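Local coordinates for protein rubber oxygenase (Streptomyces sp., PDB 5O1L) that uses a non-covalently bound heme b to cleave poly(cis-1,4-isoprene) rubber oxidatively at its double bonds, giving oligo-isoprenoids with keto and aldehyde ends, at residues A[242-250]-A[355-365]; A[127-136]-A[379-387]. All coordinates share one frame; numbering follows the deposited sequence.

How the interactions relate
Following the chain from the N terminus, the first of the contact segments is the opening turns of helix 127-142, one half of interaction 2. The chain then runs to the end of helix 224-244 and the turn after it, the first half of interaction 1, and 105 residues later the last turns of helix 345-362 close that loop. Helix 373-393, next along the chain, returns to helix 127-142 and closes the longer loop of interaction 2, within which interaction 1 lies entirely. The two contacts touch: Arg362 forms a salt bridge with Glu379, and Trp245 and Met242 pack on Leu133 and Val130. Four helices of this all-helical oxygenase are thereby tied together.

Interaction 1: residues A[242-250]-A[355-365]; sequences MKQWGVRVN and WPLLVAFREGL
Trp245 and Trp355 meet in a T-shaped (edge-to-face) pair where the Schellman-capped end of helix 224-244 packs against the last turns of helix 345-362. The pyrrole edge of Trp355 points at one face of Trp245, with the planes 78° apart, and its NE1 lies 3.4 Å from Trp245 CD2, above the ring and shifted toward the rim. Trp355 reaches this position because its CG is anti to the backbone N (chi1 -180°). The ring of Tyr329 also meets Trp245, the two planes nearly parallel, and Phe326 adds another edge-to-face partner to Trp355.

Beyond the indoles, Gly246, with positive phi, is the first residue to leave helical geometry and turns the chain alongside Val359. The CG1 branch of Val359 fits against this turn, 3.5 Å from Trp245 O and 4.0 Å from Val247 CG2, the two valines crossing at about a right angle. Trp245 O also takes part in a bridge: one water donates to it and to Pro356 O, at 2.8 Å each, and so links the two backbones.

At the other end Glu363, the last residue before the Schellman glycine Gly364, brings its carboxylate to the loop. OE2 accepts the backbone N of Arg248 at 2.8 Å in a nearly straight bond (166°), although the N-H arrives from well above the carboxylate plane. The same oxygen forms a salt bridge with Lys126, which probably stabilises its negative charge. The Arg248 guanidinium does not join in; its NE remains 6.1 Å from Glu363 OE1, and the aliphatic part of the chain does the touching. Arg248 CG rests 3.7 Å from Glu363 CD, and after bends at chi2 and chi3 its CD packs 3.7 Å from Leu365 CD1.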
loop_
_atom_site.group_PDB
_atom_site.type_symbol
_atom_site.label_atom_id
_atom_site.label_comp_id
_atom_site.label_asym_id
_atom_site.label_seq_id
_atom_site.Cartn_x
_atom_site.Cartn_y
_atom_site.Cartn_z
ATOM N N MET A 242 -15.004 3.015 -1.917
ATOM C CA MET A 242 -15.973 1.963 -2.209
ATOM C C MET A 242 -17.332 2.401 -1.693
ATOM O O MET A 242 -18.378 2.222 -2.379
ATOM C CB MET A 242 -15.579 0.620 -1.622
ATOM C CG MET A 242 -14.466 0.057 -2.458
ATOM S SD MET A 242 -14.199 -1.686 -2.086
ATOM C CE MET A 242 -13.920 -1.543 -0.479
ATOM N N LYS A 243 -17.383 2.941 -0.485
ATOM C CA LYS A 243 -18.649 3.334 0.117
ATOM C C LYS A 243 -19.210 4.457 -0.708
ATOM O O LYS A 243 -20.454 4.423 -0.990
ATOM C CB LYS A 243 -18.522 3.665 1.610
ATOM C CG LYS A 243 -18.276 2.422 2.419
ATOM C CD LYS A 243 -17.994 2.682 3.882
ATOM C CE LYS A 243 -18.303 1.483 4.729
ATOM N NZ LYS A 243 -17.988 1.823 6.149
ATOM N N GLN A 244 -18.409 5.435 -1.117
ATOM C CA GLN A 244 -18.913 6.588 -1.880
ATOM C C GLN A 244 -19.538 6.123 -3.186
ATOM O O GLN A 244 -20.563 6.666 -3.629
ATOM C CB GLN A 244 -17.811 7.592 -2.197
ATOM C CG GLN A 244 -18.278 8.883 -2.852
ATOM C CD GLN A 244 -17.108 9.762 -3.300
ATOM O OE1 GLN A 244 -15.936 9.500 -2.971
ATOM N NE2 GLN A 244 -17.399 10.767 -4.114
ATOM N N TRP A 245 -18.952 5.133 -3.833
ATOM C CA TRP A 245 -19.443 4.585 -5.111
ATOM C C TRP A 245 -20.657 3.727 -4.985
ATOM O O TRP A 245 -21.208 3.338 -6.037
ATOM C CB TRP A 245 -18.326 3.757 -5.777
ATOM C CG TRP A 245 -17.167 4.517 -6.311
ATOM C CD1 TRP A 245 -17.055 5.846 -6.465
ATOM C CD2 TRP A 245 -15.982 3.959 -6.814
ATOM N NE1 TRP A 245 -15.848 6.141 -7.002
ATOM C CE2 TRP A 245 -15.168 5.002 -7.253
ATOM C CE3 TRP A 245 -15.500 2.655 -6.933
ATOM C CZ2 TRP A 245 -13.890 4.756 -7.826
ATOM C CZ3 TRP A 245 -14.257 2.423 -7.488
ATOM C CH2 TRP A 245 -13.491 3.480 -7.951
ATOM N N GLY A 246 -21.088 3.391 -3.800
ATOM C CA GLY A 246 -22.207 2.502 -3.582
ATOM C C GLY A 246 -21.905 1.058 -3.702
ATOM O O GLY A 246 -22.781 0.210 -3.824
ATOM N N VAL A 247 -20.646 0.693 -3.577
ATOM C CA VAL A 247 -20.368 -0.698 -3.406
ATOM C C VAL A 247 -21.059 -1.185 -2.113
ATOM O O VAL A 247 -21.027 -0.428 -1.090
ATOM C CB VAL A 247 -18.821 -0.935 -3.350
ATOM C CG1 VAL A 247 -18.503 -2.390 -3.035
ATOM C CG2 VAL A 247 -18.166 -0.424 -4.604
ATOM N N ARG A 248 -21.610 -2.400 -2.138
ATOM C CA ARG A 248 -22.277 -2.922 -0.937
ATOM C C ARG A 248 -21.241 -3.441 0.040
ATOM O O ARG A 248 -20.568 -4.433 -0.181
ATOM C CB ARG A 248 -23.338 -3.945 -1.286
ATOM C CG ARG A 248 -24.472 -3.361 -2.154
ATOM C CD ARG A 248 -25.056 -1.930 -1.837
ATOM N NE ARG A 248 -26.073 -2.063 -0.785
ATOM C CZ ARG A 248 -26.586 -1.070 -0.056
ATOM N NH1 ARG A 248 -27.459 -1.352 0.931
ATOM N NH2 ARG A 248 -26.243 0.197 -0.271
ATOM N N VAL A 249 -20.994 -2.630 1.068
ATOM C CA VAL A 249 -20.053 -2.939 2.128
ATOM C C VAL A 249 -20.841 -3.025 3.437
ATOM O O VAL A 249 -21.046 -1.957 4.048
ATOM C CB VAL A 249 -18.920 -1.941 2.205
ATOM C CG1 VAL A 249 -17.875 -2.473 3.220
ATOM C CG2 VAL A 249 -18.247 -1.734 0.863
ATOM N N ASN A 250 -21.176 -4.249 3.820
ATOM C CA ASN A 250 -21.866 -4.402 5.065
ATOM C C ASN A 250 -20.877 -4.248 6.220
ATOM O O ASN A 250 -19.638 -4.240 6.032
ATOM C CB ASN A 250 -22.662 -5.647 5.100
ATOM C CG ASN A 250 -21.831 -6.932 5.015
ATOM O OD1 ASN A 250 -20.716 -7.009 5.524
ATOM N ND2 ASN A 250 -22.397 -8.000 4.433
ATOM N N TRP A 355 -20.982 5.922 -13.496
ATOM C CA TRP A 355 -20.245 4.872 -12.801
ATOM C C TRP A 355 -21.040 4.334 -11.609
ATOM O O TRP A 355 -21.072 3.115 -11.442
ATOM C CB TRP A 355 -18.859 5.352 -12.331
ATOM C CG TRP A 355 -18.016 4.321 -11.594
ATOM C CD1 TRP A 355 -17.653 4.298 -10.250
ATOM C CD2 TRP A 355 -17.376 3.197 -12.201
ATOM N NE1 TRP A 355 -16.893 3.210 -10.043
ATOM C CE2 TRP A 355 -16.659 2.534 -11.208
ATOM C CE3 TRP A 355 -17.307 2.730 -13.495
ATOM C CZ2 TRP A 355 -15.915 1.378 -11.470
ATOM C CZ3 TRP A 355 -16.544 1.533 -13.768
ATOM C CH2 TRP A 355 -15.910 0.883 -12.742
ATOM N N PRO A 356 -21.750 5.184 -10.858
ATOM C CA PRO A 356 -22.542 4.584 -9.743
ATOM C C PRO A 356 -23.655 3.679 -10.256
ATOM O O PRO A 356 -24.097 2.809 -9.509
ATOM C CB PRO A 356 -23.079 5.794 -9.009
ATOM C CG PRO A 356 -22.251 6.954 -9.418
ATOM C CD PRO A 356 -21.658 6.648 -10.759
ATOM N N LEU A 357 -24.116 3.864 -11.488
ATOM C CA LEU A 357 -25.127 2.976 -12.056
ATOM C C LEU A 357 -24.541 1.648 -12.396
ATOM O O LEU A 357 -25.181 0.614 -12.183
ATOM C CB LEU A 357 -25.815 3.588 -13.288
ATOM C CG LEU A 357 -26.490 4.944 -13.016
ATOM C CD1 LEU A 357 -26.864 5.548 -14.338
ATOM C CD2 LEU A 357 -27.670 4.662 -12.101
ATOM N N LEU A 358 -23.317 1.664 -12.911
ATOM C CA LEU A 358 -22.647 0.386 -13.217
ATOM C C LEU A 358 -22.432 -0.352 -11.913
ATOM O O LEU A 358 -22.631 -1.547 -11.832
ATOM C CB LEU A 358 -21.329 0.632 -13.881
ATOM C CG LEU A 358 -21.382 0.530 -15.410
ATOM C CD1 LEU A 358 -22.107 1.680 -15.980
ATOM C CD2 LEU A 358 -20.004 0.373 -16.064
ATOM N N VAL A 359 -22.011 0.374 -10.859
ATOM C CA VAL A 359 -21.785 -0.284 -9.589
ATOM C C VAL A 359 -23.089 -0.895 -9.071
ATOM O O VAL A 359 -23.130 -2.057 -8.638
ATOM C CB VAL A 359 -21.165 0.708 -8.578
ATOM C CG1 VAL A 359 -21.098 0.055 -7.209
ATOM C CG2 VAL A 359 -19.751 1.107 -9.101
ATOM N N ALA A 360 -24.178 -0.105 -9.072
ATOM C CA ALA A 360 -25.440 -0.650 -8.620
ATOM C C ALA A 360 -25.899 -1.850 -9.399
ATOM O O ALA A 360 -26.465 -2.778 -8.874
ATOM C CB ALA A 360 -26.496 0.423 -8.634
ATOM N N PHE A 361 -25.671 -1.827 -10.708
ATOM C CA PHE A 361 -26.007 -2.997 -11.539
ATOM C C PHE A 361 -25.172 -4.216 -11.106
ATOM O O PHE A 361 -25.681 -5.322 -10.959
ATOM C CB PHE A 361 -25.733 -2.672 -13.013
ATOM C CG PHE A 361 -25.889 -3.839 -13.918
ATOM C CD1 PHE A 361 -27.125 -4.398 -14.067
ATOM C CD2 PHE A 361 -24.800 -4.329 -14.612
ATOM C CE1 PHE A 361 -27.297 -5.508 -14.879
ATOM C CE2 PHE A 361 -24.970 -5.396 -15.495
ATOM C CZ PHE A 361 -26.175 -5.999 -15.569
ATOM N N ARG A 362 -23.862 -4.019 -10.942
ATOM C CA ARG A 362 -23.002 -5.163 -10.552
ATOM C C ARG A 362 -23.301 -5.705 -9.158
ATOM O O ARG A 362 -23.107 -6.872 -8.913
ATOM C CB ARG A 362 -21.552 -4.784 -10.669
ATOM C CG ARG A 362 -21.097 -4.474 -12.100
ATOM C CD ARG A 362 -21.322 -5.616 -12.977
ATOM N NE ARG A 362 -20.785 -5.289 -14.323
ATOM C CZ ARG A 362 -21.029 -6.069 -15.371
ATOM N NH1 ARG A 362 -21.713 -7.168 -15.225
ATOM N NH2 ARG A 362 -20.495 -5.729 -16.508
ATOM N N GLU A 363 -23.815 -4.814 -8.316
ATOM C CA GLU A 363 -24.319 -5.196 -6.992
ATOM C C GLU A 363 -25.672 -5.807 -6.977
ATOM O O GLU A 363 -26.163 -6.156 -5.897
ATOM C CB GLU A 363 -24.291 -3.920 -6.085
ATOM C CG GLU A 363 -22.873 -3.547 -5.793
ATOM C CD GLU A 363 -22.253 -4.561 -4.820
ATOM O OE1 GLU A 363 -22.835 -5.663 -4.499
ATOM O OE2 GLU A 363 -21.213 -4.255 -4.264
ATOM N N GLY A 364 -26.312 -5.932 -8.120
ATOM C CA GLY A 364 -27.590 -6.601 -8.225
ATOM C C GLY A 364 -28.767 -5.746 -7.766
ATOM O O GLY A 364 -29.845 -6.299 -7.533
ATOM N N LEU A 365 -28.621 -4.430 -7.739
ATOM C CA LEU A 365 -29.629 -3.584 -7.199
ATOM C C LEU A 365 -30.558 -2.959 -8.211
ATOM O O LEU A 365 -31.643 -2.484 -7.812
ATOM C CB LEU A 365 -28.959 -2.407 -6.433
ATOM C CG LEU A 365 -28.080 -2.834 -5.278
ATOM C CD1 LEU A 365 -27.364 -1.587 -4.733
ATOM C CD2 LEU A 365 -28.881 -3.533 -4.239
HETATM O O HOH W 1 -23.924 3.088 -6.772
#

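Interaction 2: residues A[127-136]-A[379-387]; sequences GIYVGALYGL and EEALRKFVL
A steep helix-helix crossing, 76° between the N-to-C directions and 8.9 Å between the axes of the short segments, brings helix 127-142 against helix 373-393, with Val386 as a knob in the hole formed by Gly127, Ile128, Gly131 and Ala132. CG2 of Val386 presses on the backbone, 3.5 Å from Ala132 N, while CG1 reaches toward Gly127 O. The bare backbone of Gly131 makes room for this knob: Gly131 CA and Val386 CA come within 5.4 Å.

One turn further along helix 127-142, Gly135 does the same for Phe385. The phenyl group comes in edge first, its CZ 3.8 Å from Gly135 CA, which lies in the ring plane. Leu136 meets this ring obliquely through CD2, whereas its other branch, CD1, touches Leu382 CD2 at 3.7 Å. Leu382 CD2 also packs on Ala132 CB, so this one methyl touches two side chains of the opposing helix.

Ile128 closes the other end. With CG1 anti to the backbone N (chi1 -170°) and chi2 also extended, its CD1 stretches across to Glu379 O at 3.6 Å and to Arg383 CB at 3.8 Å. Beside it, a water hydrogen-bonds to Tyr129 OH in the plane of the phenol and donates to Glu379 OE2, giving the helices a polar link; OE1 of the same carboxylate forms a salt bridge with Arg362. The guanidinium of Arg383 turns away from the crossing, and its NE and NH1 grip Glu380 side-on in a salt bridge within helix 373-393, where Lys384 takes the anti lone pair of Glu380 OE2.

Helix 345-362 flanks the crossing, its Trp355 touching both Tyr129 and Leu382, and helix 320-331 contributes Phe326, which packs on Leu136 and Leu382.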
loop_
_atom_site.group_PDB
_atom_site.type_symbol
_atom_site.label_atom_id
_atom_site.label_comp_id
_atom_site.label_asym_id
_atom_site.label_seq_id
_atom_site.Cartn_x
_atom_site.Cartn_y
_atom_site.Cartn_z
ATOM N N GLY A 127 -13.267 -7.253 -6.186
ATOM C CA GLY A 127 -11.915 -7.138 -6.735
ATOM C C GLY A 127 -11.698 -6.124 -7.807
ATOM O O GLY A 127 -10.646 -5.499 -7.836
ATOM N N ILE A 128 -12.645 -5.923 -8.707
ATOM C CA ILE A 128 -12.446 -4.866 -9.721
ATOM C C ILE A 128 -12.289 -3.494 -9.058
ATOM O O ILE A 128 -11.444 -2.660 -9.453
ATOM C CB ILE A 128 -13.543 -4.872 -10.798
ATOM C CG1 ILE A 128 -13.147 -3.916 -11.934
ATOM C CG2 ILE A 128 -14.882 -4.605 -10.254
ATOM C CD1 ILE A 128 -14.154 -4.003 -13.057
ATOM N N TYR A 129 -13.121 -3.243 -8.027
ATOM C CA TYR A 129 -13.094 -1.959 -7.356
ATOM C C TYR A 129 -11.877 -1.782 -6.505
ATOM O O TYR A 129 -11.164 -0.780 -6.617
ATOM C CB TYR A 129 -14.367 -1.742 -6.498
ATOM C CG TYR A 129 -15.625 -2.014 -7.286
ATOM C CD1 TYR A 129 -15.885 -1.257 -8.415
ATOM C CD2 TYR A 129 -16.481 -3.054 -6.923
ATOM C CE1 TYR A 129 -16.949 -1.543 -9.232
ATOM C CE2 TYR A 129 -17.576 -3.334 -7.705
ATOM C CZ TYR A 129 -17.804 -2.547 -8.852
ATOM O OH TYR A 129 -18.887 -2.768 -9.774
ATOM N N VAL A 130 -11.570 -2.785 -5.683
ATOM C CA VAL A 130 -10.368 -2.685 -4.839
ATOM C C VAL A 130 -9.106 -2.585 -5.681
ATOM O O VAL A 130 -8.180 -1.803 -5.414
ATOM C CB VAL A 130 -10.331 -3.853 -3.888
ATOM C CG1 VAL A 130 -9.163 -3.918 -3.089
ATOM C CG2 VAL A 130 -11.518 -3.860 -2.950
ATOM N N GLY A 131 -9.051 -3.408 -6.712
ATOM C CA GLY A 131 -7.839 -3.454 -7.533
ATOM C C GLY A 131 -7.659 -2.153 -8.294
ATOM O O GLY A 131 -6.524 -1.671 -8.476
ATOM N N ALA A 132 -8.736 -1.573 -8.793
ATOM C CA ALA A 132 -8.644 -0.307 -9.517
ATOM C C ALA A 132 -8.251 0.817 -8.562
ATOM O O ALA A 132 -7.465 1.690 -8.887
ATOM C CB ALA A 132 -9.957 0.022 -10.196
ATOM N N LEU A 133 -8.834 0.777 -7.376
ATOM C CA LEU A 133 -8.500 1.778 -6.369
ATOM C C LEU A 133 -7.078 1.690 -5.885
ATOM O O LEU A 133 -6.440 2.738 -5.751
ATOM C CB LEU A 133 -9.474 1.683 -5.189
ATOM C CG LEU A 133 -10.884 2.194 -5.527
ATOM C CD1 LEU A 133 -11.889 1.767 -4.551
ATOM C CD2 LEU A 133 -10.890 3.730 -5.641
ATOM N N TYR A 134 -6.552 0.499 -5.621
ATOM C CA TYR A 134 -5.147 0.379 -5.290
ATOM C C TYR A 134 -4.266 0.828 -6.416
ATOM O O TYR A 134 -3.327 1.581 -6.196
ATOM C CB TYR A 134 -4.756 -1.034 -4.904
ATOM C CG TYR A 134 -5.343 -1.631 -3.616
ATOM C CD1 TYR A 134 -5.515 -0.901 -2.495
ATOM C CD2 TYR A 134 -5.579 -3.005 -3.539
ATOM C CE1 TYR A 134 -6.036 -1.499 -1.334
ATOM C CE2 TYR A 134 -6.105 -3.590 -2.397
ATOM C CZ TYR A 134 -6.335 -2.774 -1.315
ATOM O OH TYR A 134 -6.858 -3.446 -0.203
ATOM N N GLY A 135 -4.539 0.367 -7.606
ATOM C CA GLY A 135 -3.603 0.532 -8.736
ATOM C C GLY A 135 -3.589 1.916 -9.249
ATOM O O GLY A 135 -2.480 2.479 -9.532
ATOM N N LEU A 136 -4.734 2.507 -9.503
ATOM C CA LEU A 136 -4.817 3.842 -10.025
ATOM C C LEU A 136 -4.896 4.804 -8.916
ATOM O O LEU A 136 -4.086 5.726 -8.924
ATOM C CB LEU A 136 -5.967 4.024 -11.017
ATOM C CG LEU A 136 -5.827 3.137 -12.215
ATOM C CD1 LEU A 136 -7.063 3.277 -13.079
ATOM C CD2 LEU A 136 -4.574 3.446 -13.018
ATOM N N GLU A 379 -15.093 0.022 -17.781
ATOM C CA GLU A 379 -15.198 -1.053 -16.830
ATOM C C GLU A 379 -14.361 -2.258 -17.255
ATOM O O GLU A 379 -13.650 -2.869 -16.426
ATOM C CB GLU A 379 -16.665 -1.437 -16.596
ATOM C CG GLU A 379 -16.821 -2.541 -15.587
ATOM C CD GLU A 379 -18.202 -3.130 -15.545
ATOM O OE1 GLU A 379 -18.741 -3.538 -16.600
ATOM O OE2 GLU A 379 -18.787 -3.237 -14.440
ATOM N N GLU A 380 -14.405 -2.633 -18.545
ATOM C CA GLU A 380 -13.625 -3.779 -19.027
ATOM C C GLU A 380 -12.185 -3.506 -18.963
ATOM O O GLU A 380 -11.415 -4.421 -18.623
ATOM C CB GLU A 380 -14.123 -4.118 -20.403
ATOM C CG GLU A 380 -13.349 -5.267 -21.085
ATOM C CD GLU A 380 -13.290 -6.603 -20.317
ATOM O OE1 GLU A 380 -13.982 -6.860 -19.306
ATOM O OE2 GLU A 380 -12.469 -7.481 -20.790
ATOM N N ALA A 381 -11.751 -2.298 -19.316
ATOM C CA ALA A 381 -10.320 -1.928 -19.240
ATOM C C ALA A 381 -9.830 -1.994 -17.777
ATOM O O ALA A 381 -8.703 -2.509 -17.536
ATOM C CB ALA A 381 -10.112 -0.589 -19.834
ATOM N N LEU A 382 -10.638 -1.539 -16.844
ATOM C CA LEU A 382 -10.255 -1.668 -15.415
ATOM C C LEU A 382 -10.167 -3.141 -15.039
ATOM O O LEU A 382 -9.239 -3.501 -14.275
ATOM C CB LEU A 382 -11.254 -0.916 -14.549
ATOM C CG LEU A 382 -11.201 0.582 -14.746
ATOM C CD1 LEU A 382 -12.386 1.235 -14.018
ATOM C CD2 LEU A 382 -9.882 1.157 -14.218
ATOM N N ARG A 383 -11.079 -3.960 -15.460
ATOM C CA ARG A 383 -11.042 -5.383 -15.100
ATOM C C ARG A 383 -9.766 -6.028 -15.651
ATOM O O ARG A 383 -9.084 -6.744 -14.917
ATOM C CB ARG A 383 -12.256 -6.083 -15.678
ATOM C CG ARG A 383 -12.412 -7.506 -15.199
ATOM C CD ARG A 383 -13.435 -8.296 -15.953
ATOM N NE ARG A 383 -12.969 -8.544 -17.288
ATOM C CZ ARG A 383 -12.293 -9.583 -17.696
ATOM N NH1 ARG A 383 -11.934 -9.680 -18.945
ATOM N NH2 ARG A 383 -11.970 -10.561 -16.821
ATOM N N LYS A 384 -9.405 -5.713 -16.901
ATOM C CA LYS A 384 -8.198 -6.310 -17.475
ATOM C C LYS A 384 -6.965 -5.756 -16.736
ATOM O O LYS A 384 -5.984 -6.533 -16.496
ATOM C CB LYS A 384 -8.080 -5.980 -18.966
ATOM C CG LYS A 384 -9.072 -6.731 -19.830
ATOM C CD LYS A 384 -8.619 -6.631 -21.258
ATOM C CE LYS A 384 -9.474 -7.481 -22.200
ATOM N NZ LYS A 384 -10.648 -6.760 -22.727
ATOM N N PHE A 385 -6.944 -4.499 -16.384
ATOM C CA PHE A 385 -5.869 -3.919 -15.569
ATOM C C PHE A 385 -5.689 -4.698 -14.260
ATOM O O PHE A 385 -4.546 -5.056 -13.902
ATOM C CB PHE A 385 -6.178 -2.429 -15.304
ATOM C CG PHE A 385 -5.361 -1.745 -14.294
ATOM C CD1 PHE A 385 -4.096 -1.302 -14.619
ATOM C CD2 PHE A 385 -5.805 -1.561 -13.010
ATOM C CE1 PHE A 385 -3.294 -0.683 -13.665
ATOM C CE2 PHE A 385 -5.045 -0.880 -12.097
ATOM C CZ PHE A 385 -3.801 -0.470 -12.412
ATOM N N VAL A 386 -6.753 -4.948 -13.546
ATOM C CA VAL A 386 -6.659 -5.641 -12.277
ATOM C C VAL A 386 -6.091 -7.060 -12.498
ATOM O O VAL A 386 -5.228 -7.493 -11.717
ATOM C CB VAL A 386 -8.021 -5.632 -11.533
ATOM C CG1 VAL A 386 -7.864 -6.485 -10.277
ATOM C CG2 VAL A 386 -8.337 -4.187 -11.152
ATOM N N LEU A 387 -6.563 -7.766 -13.515
ATOM C CA LEU A 387 -6.057 -9.098 -13.801
ATOM C C LEU A 387 -4.598 -9.066 -14.122
ATOM O O LEU A 387 -3.831 -9.953 -13.669
ATOM C CB LEU A 387 -6.855 -9.706 -14.934
ATOM C CG LEU A 387 -8.278 -10.061 -14.657
ATOM C CD1 LEU A 387 -8.826 -10.542 -15.998
ATOM C CD2 LEU A 387 -8.478 -11.137 -13.566
HETATM O O HOH W 2 -18.735 -1.587 -12.234
#